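PDB 6MVF: beta-galactosidase/beta-glucuronidase, which binds flavin mononucleotide and, as a glycoside hydrolase of family 2, probably cleaves beta-glucuronides or related beta-linked sugars. Local coordinates for residues A[530-542]-A[551-565]. Residues are numbered along the deposited sequence; the frame is centred on the assembly and turned at random.
Sequences SHVWNMFDFGCAA and RNNKGLVTIDRKTRK
F536 offers one face of its ring to R561, whose guanidinium lies almost flat on it, planes 9° apart and CZ 3.7 Å from the ring centroid: a cation-pi stack. M535 CG covers the opposite face, and V557 CG1 meets the edge. Arginine suits this place because its flat cation can cover the ring while its N-H groups still bond elsewhere, NE in a salt bridge to D320 and NH1 to I559 O, which is tilted from the guanidinium plane. A leucine in its place would probably leave D320 without its cation and one face of F536 without its flat cover. A second ring, F538, receives N552 CB over its face, 3.6 Å from the centroid, in a CH-pi contact.

Charge gathers at D537. With CG anti to its carbonyl carbon (chi1 -52°), the carboxylate reaches into the facing loop, where OD1 takes K565 NZ at 2.6 Å on its syn lone pair and G555 N at 3.0 Å. The extended K565 chain arrives from the opposite direction, and its NZ also bonds G555 O and G491 O.

Backbone bonds complete the seam: F538 and N552 form an antiparallel hydrogen-bonded pair, N552 N to F538 O being 2.9 Å, while D537 N bonds V557 O.

Apolar packing adds V532 CG1 against L556 CG, tip to tip at 3.9 Å, and M535 CE beside V557 CG2. This buried lacing ties the loop following barrel strand 529-532 to the segment leading into helix 566-575, with charges paired and stacked rather than left to solvent.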
ATOM      1  N   SER A 530      13.511  35.025 -12.978  1.00 24.47           N
ATOM      2  CA  SER A 530      13.349  35.688 -11.693  1.00 26.84           C
ATOM      3  C   SER A 530      13.015  34.648 -10.626  1.00 31.51           C
ATOM      4  O   SER A 530      12.284  33.683 -10.888  1.00 26.74           O
ATOM      5  CB  SER A 530      12.245  36.758 -11.753  1.00 26.23           C
ATOM      6  OG  SER A 530      11.017  36.216 -12.217  1.00 27.42           O
ATOM      7  N   HIS A 531      13.547  34.857  -9.419  1.00 29.89           N
ATOM      8  CA  HIS A 531      13.396  33.918  -8.311  1.00 24.38           C
ATOM      9  C   HIS A 531      13.013  34.680  -7.051  1.00 24.73           C
ATOM     10  O   HIS A 531      13.834  35.416  -6.494  1.00 31.04           O
ATOM     11  CB  HIS A 531      14.684  33.136  -8.080  1.00 27.64           C
ATOM     12  CG  HIS A 531      15.051  32.221  -9.201  1.00 29.71           C
ATOM     13  ND1 HIS A 531      15.998  32.549 -10.149  1.00 28.17           N
ATOM     14  CD2 HIS A 531      14.599  30.985  -9.530  1.00 27.22           C
ATOM     15  CE1 HIS A 531      16.119  31.553 -11.009  1.00 25.33           C
ATOM     16  NE2 HIS A 531      15.282  30.593 -10.656  1.00 28.21           N
ATOM     17  N   VAL A 532      11.777  34.493  -6.588  1.00 28.76           N
ATOM     18  CA  VAL A 532      11.366  35.037  -5.297  1.00 27.32           C
ATOM     19  C   VAL A 532      12.268  34.511  -4.197  1.00 28.35           C
ATOM     20  O   VAL A 532      12.438  33.295  -4.035  1.00 30.84           O
ATOM     21  CB  VAL A 532       9.910  34.663  -4.992  1.00 30.23           C
ATOM     22  CG1 VAL A 532       9.556  35.040  -3.536  1.00 19.54           C
ATOM     23  CG2 VAL A 532       8.992  35.306  -5.995  1.00 26.18           C
ATOM     24  N   TRP A 533      12.846  35.420  -3.428  1.00 28.12           N
ATOM     25  CA  TRP A 533      13.421  35.056  -2.145  1.00 24.95           C
ATOM     26  C   TRP A 533      12.327  35.314  -1.121  1.00 29.59           C
ATOM     27  O   TRP A 533      11.926  36.464  -0.918  1.00 29.89           O
ATOM     28  CB  TRP A 533      14.682  35.862  -1.858  1.00 29.61           C
ATOM     29  CG  TRP A 533      15.485  35.319  -0.703  1.00 29.80           C
ATOM     30  CD1 TRP A 533      15.516  35.798   0.579  1.00 29.66           C
ATOM     31  CD2 TRP A 533      16.361  34.194  -0.729  1.00 27.28           C
ATOM     32  NE1 TRP A 533      16.372  35.046   1.346  1.00 35.76           N
ATOM     33  CE2 TRP A 533      16.898  34.050   0.568  1.00 30.90           C
ATOM     34  CE3 TRP A 533      16.763  33.306  -1.725  1.00 25.76           C
ATOM     35  CZ2 TRP A 533      17.794  33.042   0.894  1.00 26.99           C
ATOM     36  CZ3 TRP A 533      17.658  32.316  -1.400  1.00 31.99           C
ATOM     37  CH2 TRP A 533      18.172  32.196  -0.099  1.00 27.56           C
ATOM     38  N   ASN A 534      11.774  34.255  -0.531  1.00 29.86           N
ATOM     39  CA  ASN A 534      12.108  32.848  -0.748  1.00 25.96           C
ATOM     40  C   ASN A 534      10.731  32.126  -0.766  1.00 30.37           C
ATOM     41  O   ASN A 534       9.719  32.746  -0.432  1.00 26.44           O
ATOM     42  CB  ASN A 534      13.061  32.354   0.376  1.00 27.36           C
ATOM     43  CG  ASN A 534      13.509  30.903   0.217  1.00 28.03           C
ATOM     44  OD1 ASN A 534      12.750  29.976   0.478  1.00 31.73           O
ATOM     45  ND2 ASN A 534      14.768  30.706  -0.168  1.00 32.46           N
ATOM     46  N   MET A 535      10.672  30.849  -1.173  1.00 28.30           N
ATOM     47  CA  MET A 535       9.388  30.144  -1.181  1.00 25.10           C
ATOM     48  C   MET A 535       8.823  30.013   0.223  1.00 29.22           C
ATOM     49  O   MET A 535       7.619  30.218   0.443  1.00 24.34           O
ATOM     50  CB  MET A 535       9.532  28.747  -1.797  1.00 21.35           C
ATOM     51  CG  MET A 535       8.221  27.995  -1.907  1.00 20.25           C
ATOM     52  SD  MET A 535       6.989  28.724  -3.030  1.00 28.80           S
ATOM     53  CE  MET A 535       5.546  27.724  -2.667  1.00 22.47           C
ATOM     54  N   PHE A 536       9.675  29.640   1.176  1.00 26.30           N
ATOM     55  CA  PHE A 536       9.287  29.400   2.551  1.00 24.38           C
ATOM     56  C   PHE A 536      10.146  30.264   3.454  1.00 33.08           C
ATOM     57  O   PHE A 536      11.338  30.444   3.180  1.00 28.44           O
ATOM     58  CB  PHE A 536       9.482  27.934   2.954  1.00 25.66           C
ATOM     59  CG  PHE A 536       8.874  26.960   2.015  1.00 24.83           C
ATOM     60  CD1 PHE A 536       7.492  26.756   2.001  1.00 28.51           C
ATOM     61  CD2 PHE A 536       9.669  26.238   1.149  1.00 24.65           C
ATOM     62  CE1 PHE A 536       6.918  25.843   1.118  1.00 27.88           C
ATOM     63  CE2 PHE A 536       9.103  25.314   0.254  1.00 29.54           C
ATOM     64  CZ  PHE A 536       7.732  25.121   0.233  1.00 24.54           C
ATOM     65  N   ASP A 537       9.538  30.801   4.524  1.00 27.41           N
ATOM     66  CA  ASP A 537      10.312  31.208   5.685  1.00 22.79           C
ATOM     67  C   ASP A 537      11.349  30.125   5.999  1.00 30.91           C
ATOM     68  O   ASP A 537      11.099  28.930   5.815  1.00 36.07           O
ATOM     69  CB  ASP A 537       9.393  31.419   6.890  1.00 30.27           C
ATOM     70  CG  ASP A 537       8.186  32.358   6.605  1.00 32.55           C
ATOM     71  OD1 ASP A 537       8.289  33.323   5.824  1.00 24.16           O
ATOM     72  OD2 ASP A 537       7.111  32.128   7.211  1.00 36.91           O
ATOM     73  N   PHE A 538      12.534  30.529   6.445  1.00 28.86           N
ATOM     74  CA  PHE A 538      13.572  29.550   6.757  1.00 28.22           C
ATOM     75  C   PHE A 538      14.336  30.027   7.987  1.00 31.45           C
ATOM     76  O   PHE A 538      14.209  31.187   8.400  1.00 34.57           O
ATOM     77  CB  PHE A 538      14.499  29.305   5.544  1.00 24.38           C
ATOM     78  CG  PHE A 538      15.215  30.550   5.036  1.00 26.25           C
ATOM     79  CD1 PHE A 538      14.621  31.383   4.111  1.00 28.28           C
ATOM     80  CD2 PHE A 538      16.487  30.867   5.474  1.00 28.04           C
ATOM     81  CE1 PHE A 538      15.269  32.510   3.641  1.00 28.94           C
ATOM     82  CE2 PHE A 538      17.141  31.978   4.990  1.00 30.27           C
ATOM     83  CZ  PHE A 538      16.532  32.802   4.078  1.00 29.68           C
ATOM     84  N   GLY A 539      15.140  29.136   8.568  1.00 25.16           N
ATOM     85  CA  GLY A 539      15.799  29.414   9.838  1.00 27.00           C
ATOM     86  C   GLY A 539      17.121  30.166   9.714  1.00 32.89           C
ATOM     87  O   GLY A 539      18.007  29.770   8.950  1.00 31.96           O
ATOM     88  N   CYS A 540      17.234  31.280  10.436  0.65 35.79           N
ATOM     89  CA  CYS A 540      18.525  31.962  10.589  0.65 37.53           C
ATOM     90  C   CYS A 540      18.686  32.397  12.038  0.65 35.18           C
ATOM     91  O   CYS A 540      18.069  33.378  12.466  0.65 34.36           O
ATOM     92  CB  CYS A 540      18.685  33.166   9.659  0.65 35.50           C
ATOM     93  SG  CYS A 540      20.450  33.734   9.631  0.65 41.46           S
ATOM     94  N   ALA A 541      19.548  31.685  12.767  1.00 31.87           N
ATOM     95  CA  ALA A 541      19.717  31.909  14.206  1.00 36.07           C
ATOM     96  C   ALA A 541      20.018  33.364  14.565  1.00 41.38           C
ATOM     97  O   ALA A 541      19.575  33.837  15.619  1.00 44.82           O
ATOM     98  CB  ALA A 541      20.825  31.006  14.748  1.00 36.24           C
ATOM     99  N   ALA A 542      20.730  34.096  13.690  1.00 37.39           N
ATOM    100  CA  ALA A 542      21.156  35.471  13.952  1.00 33.25           C
ATOM    101  C   ALA A 542      20.054  36.521  13.813  1.00 34.45           C
ATOM    102  O   ALA A 542      20.259  37.645  14.275  1.00 38.75           O
ATOM    103  CB  ALA A 542      22.311  35.856  13.020  1.00 26.53           C
ATOM    104  N   ARG A 551      14.520  33.834  12.301  1.00 32.62           N
ATOM    105  CA  ARG A 551      13.856  33.513  11.048  1.00 33.93           C
ATOM    106  C   ARG A 551      14.112  34.568   9.987  1.00 30.51           C
ATOM    107  O   ARG A 551      14.165  35.766  10.279  1.00 32.58           O
ATOM    108  CB  ARG A 551      12.330  33.385  11.236  1.00 34.89           C
ATOM    109  CG  ARG A 551      11.899  32.437  12.343  1.00 28.05           C
ATOM    110  CD  ARG A 551      12.165  31.015  11.968  1.00 28.15           C
ATOM    111  NE  ARG A 551      11.886  30.135  13.098  1.00 38.02           N
ATOM    112  CZ  ARG A 551      10.673  29.775  13.509  1.00 32.31           C
ATOM    113  NH1 ARG A 551       9.590  30.208  12.882  1.00 36.86           N
ATOM    114  NH2 ARG A 551      10.548  28.982  14.563  1.00 33.30           N
ATOM    115  N   ASN A 552      14.232  34.109   8.750  1.00 29.74           N
ATOM    116  CA  ASN A 552      13.913  34.932   7.593  1.00 29.67           C
ATOM    117  C   ASN A 552      12.451  34.673   7.225  1.00 28.90           C
ATOM    118  O   ASN A 552      12.062  33.525   6.976  1.00 31.81           O
ATOM    119  CB  ASN A 552      14.855  34.614   6.439  1.00 29.93           C
ATOM    120  CG  ASN A 552      14.703  35.578   5.277  1.00 35.90           C
ATOM    121  OD1 ASN A 552      13.647  35.653   4.662  1.00 33.38           O
ATOM    122  ND2 ASN A 552      15.772  36.307   4.955  1.00 42.59           N
ATOM    123  N   ASN A 553      11.633  35.721   7.242  1.00 21.69           N
ATOM    124  CA  ASN A 553      10.200  35.602   7.012  1.00 26.01           C
ATOM    125  C   ASN A 553       9.777  36.236   5.690  1.00 31.09           C
ATOM    126  O   ASN A 553       8.692  36.814   5.570  1.00 29.28           O
ATOM    127  CB  ASN A 553       9.410  36.198   8.177  1.00 29.62           C
ATOM    128  CG  ASN A 553       9.431  35.303   9.422  1.00 34.36           C
ATOM    129  OD1 ASN A 553       9.077  34.113   9.375  1.00 29.50           O
ATOM    130  ND2 ASN A 553       9.856  35.875  10.537  1.00 32.73           N
ATOM    131  N   LYS A 554      10.628  36.105   4.671  1.00 33.10           N
ATOM    132  CA  LYS A 554      10.326  36.560   3.322  1.00 34.10           C
ATOM    133  C   LYS A 554       9.613  35.487   2.503  1.00 31.09           C
ATOM    134  O   LYS A 554       9.544  35.609   1.271  1.00 31.79           O
ATOM    135  CB  LYS A 554      11.606  37.020   2.604  1.00 31.76           C
ATOM    136  CG  LYS A 554      12.366  38.105   3.330  1.00 30.90           C
ATOM    137  CD  LYS A 554      13.276  38.913   2.398  1.00 37.57           C
ATOM    138  CE  LYS A 554      14.122  39.940   3.183  1.00 35.99           C
ATOM    139  NZ  LYS A 554      15.187  39.277   4.028  1.00 38.80           N
ATOM    140  N   GLY A 555       9.060  34.465   3.166  1.00 29.12           N
ATOM    141  CA  GLY A 555       8.436  33.365   2.452  1.00 27.12           C
ATOM    142  C   GLY A 555       7.091  33.737   1.854  1.00 24.71           C
ATOM    143  O   GLY A 555       6.378  34.618   2.335  1.00 24.01           O
ATOM    144  N   LEU A 556       6.766  33.086   0.746  1.00 20.51           N
ATOM    145  CA  LEU A 556       5.396  33.090   0.265  1.00 25.93           C
ATOM    146  C   LEU A 556       4.541  32.116   1.059  1.00 24.31           C
ATOM    147  O   LEU A 556       3.311  32.215   1.024  1.00 23.08           O
ATOM    148  CB  LEU A 556       5.345  32.731  -1.225  1.00 24.02           C
ATOM    149  CG  LEU A 556       6.169  33.540  -2.225  1.00 26.89           C
ATOM    150  CD1 LEU A 556       6.276  32.801  -3.585  1.00 20.38           C
ATOM    151  CD2 LEU A 556       5.565  34.924  -2.409  1.00 20.86           C
ATOM    152  N   VAL A 557       5.185  31.202   1.784  1.00 21.70           N
ATOM    153  CA  VAL A 557       4.558  30.138   2.558  1.00 22.85           C
ATOM    154  C   VAL A 557       5.327  30.042   3.868  1.00 28.90           C
ATOM    155  O   VAL A 557       6.525  30.342   3.915  1.00 26.99           O
ATOM    156  CB  VAL A 557       4.582  28.793   1.780  1.00 22.87           C
ATOM    157  CG1 VAL A 557       3.960  27.654   2.570  1.00 21.49           C
ATOM    158  CG2 VAL A 557       3.865  28.949   0.443  1.00 24.43           C
ATOM    159  N   THR A 558       4.637  29.630   4.944  1.00 27.08           N
ATOM    160  CA  THR A 558       5.282  29.568   6.251  1.00 24.62           C
ATOM    161  C   THR A 558       6.220  28.364   6.352  1.00 30.07           C
ATOM    162  O   THR A 558       6.199  27.436   5.530  1.00 28.88           O
ATOM    163  CB  THR A 558       4.258  29.511   7.378  1.00 27.74           C
ATOM    164  OG1 THR A 558       3.330  28.450   7.126  1.00 27.42           O
ATOM    165  CG2 THR A 558       3.533  30.854   7.519  1.00 20.21           C
ATOM    166  N   ILE A 559       7.047  28.391   7.401  1.00 33.32           N
ATOM    167  CA  ILE A 559       8.155  27.453   7.539  1.00 27.42           C
ATOM    168  C   ILE A 559       7.674  26.037   7.861  1.00 29.71           C
ATOM    169  O   ILE A 559       8.392  25.062   7.628  1.00 27.79           O
ATOM    170  CB  ILE A 559       9.115  28.013   8.602  1.00 25.08           C
ATOM    171  CG1 ILE A 559      10.470  27.327   8.525  1.00 28.12           C
ATOM    172  CG2 ILE A 559       8.508  27.913   9.980  1.00 23.29           C
ATOM    173  CD1 ILE A 559      11.406  27.747   9.620  1.00 31.69           C
ATOM    174  N   ASP A 560       6.467  25.894   8.385  1.00 35.26           N
ATOM    175  CA  ASP A 560       5.877  24.593   8.626  1.00 33.95           C
ATOM    176  C   ASP A 560       5.113  24.076   7.404  1.00 33.85           C
ATOM    177  O   ASP A 560       4.454  23.039   7.490  1.00 33.58           O
ATOM    178  CB  ASP A 560       4.969  24.670   9.866  1.00 29.77           C
ATOM    179  CG  ASP A 560       3.887  25.742   9.746  1.00 37.76           C
ATOM    180  OD1 ASP A 560       3.525  26.118   8.599  1.00 37.68           O
ATOM    181  OD2 ASP A 560       3.396  26.219  10.805  1.00 35.68           O
ATOM    182  N   ARG A 561       5.191  24.789   6.278  1.00 32.67           N
ATOM    183  CA  ARG A 561       4.541  24.471   5.007  1.00 30.95           C
ATOM    184  C   ARG A 561       3.027  24.522   5.079  1.00 29.40           C
ATOM    185  O   ARG A 561       2.368  24.079   4.145  1.00 36.50           O
ATOM    186  CB  ARG A 561       4.975  23.099   4.460  1.00 23.30           C
ATOM    187  CG  ARG A 561       6.228  23.144   3.582  1.00 31.76           C
ATOM    188  CD  ARG A 561       7.419  23.807   4.297  1.00 31.25           C
ATOM    189  NE  ARG A 561       8.702  23.625   3.619  1.00 27.94           N
ATOM    190  CZ  ARG A 561       9.832  24.228   3.988  1.00 30.56           C
ATOM    191  NH1 ARG A 561       9.840  25.052   5.032  1.00 26.50           N
ATOM    192  NH2 ARG A 561      10.960  24.012   3.315  1.00 28.16           N
ATOM    193  N   LYS A 562       2.454  25.066   6.149  1.00 29.51           N
ATOM    194  CA  LYS A 562       1.012  24.999   6.360  1.00 32.43           C
ATOM    195  C   LYS A 562       0.241  26.195   5.801  1.00 33.78           C
ATOM    196  O   LYS A 562      -0.885  26.022   5.320  1.00 32.87           O
ATOM    197  CB  LYS A 562       0.708  24.861   7.854  1.00 30.50           C
ATOM    198  CG  LYS A 562       1.070  23.517   8.425  1.00 32.96           C
ATOM    199  CD  LYS A 562       0.374  23.270   9.757  1.00 36.47           C
ATOM    200  CE  LYS A 562       0.598  21.839  10.198  1.00 37.54           C
ATOM    201  NZ  LYS A 562       0.239  20.896   9.103  1.00 42.35           N
ATOM    202  N   THR A 563       0.800  27.408   5.863  1.00 35.55           N
ATOM    203  CA  THR A 563       0.038  28.632   5.631  1.00 28.78           C
ATOM    204  C   THR A 563       0.621  29.390   4.447  1.00 25.76           C
ATOM    205  O   THR A 563       1.756  29.874   4.501  1.00 29.71           O
ATOM    206  CB  THR A 563       0.001  29.516   6.886  1.00 28.37           C
ATOM    207  OG1 THR A 563      -0.567  28.781   7.967  1.00 34.49           O
ATOM    208  CG2 THR A 563      -0.863  30.740   6.666  1.00 27.75           C
ATOM    209  N   ARG A 564      -0.175  29.499   3.392  1.00 25.81           N
ATOM    210  CA  ARG A 564       0.154  30.299   2.229  1.00 20.93           C
ATOM    211  C   ARG A 564      -0.170  31.757   2.516  1.00 31.41           C
ATOM    212  O   ARG A 564      -1.328  32.103   2.808  1.00 31.61           O
ATOM    213  CB  ARG A 564      -0.631  29.797   1.028  1.00 28.18           C
ATOM    214  CG  ARG A 564      -0.258  28.389   0.605  1.00 29.06           C
ATOM    215  CD  ARG A 564      -1.428  27.697  -0.082  1.00 32.64           C
ATOM    216  NE  ARG A 564      -1.049  26.391  -0.608  1.00 31.82           N
ATOM    217  CZ  ARG A 564      -0.834  25.320   0.154  1.00 46.45           C
ATOM    218  NH1 ARG A 564      -0.969  25.404   1.480  1.00 39.21           N
ATOM    219  NH2 ARG A 564      -0.466  24.167  -0.408  1.00 44.24           N
ATOM    220  N   LYS A 565       0.846  32.615   2.440  1.00 24.68           N
ATOM    221  CA  LYS A 565       0.599  34.024   2.653  1.00 25.29           C
ATOM    222  C   LYS A 565      -0.126  34.606   1.443  1.00 29.92           C
ATOM    223  O   LYS A 565      -0.266  33.966   0.399  1.00 28.84           O
ATOM    224  CB  LYS A 565       1.908  34.751   2.923  1.00 28.71           C
ATOM    225  CG  LYS A 565       2.674  34.192   4.097  1.00 24.25           C
ATOM    226  CD  LYS A 565       3.976  34.918   4.255  1.00 23.63           C
ATOM    227  CE  LYS A 565       4.869  34.182   5.202  1.00 26.36           C
ATOM    228  NZ  LYS A 565       6.216  34.814   5.178  1.00 30.25           N
TER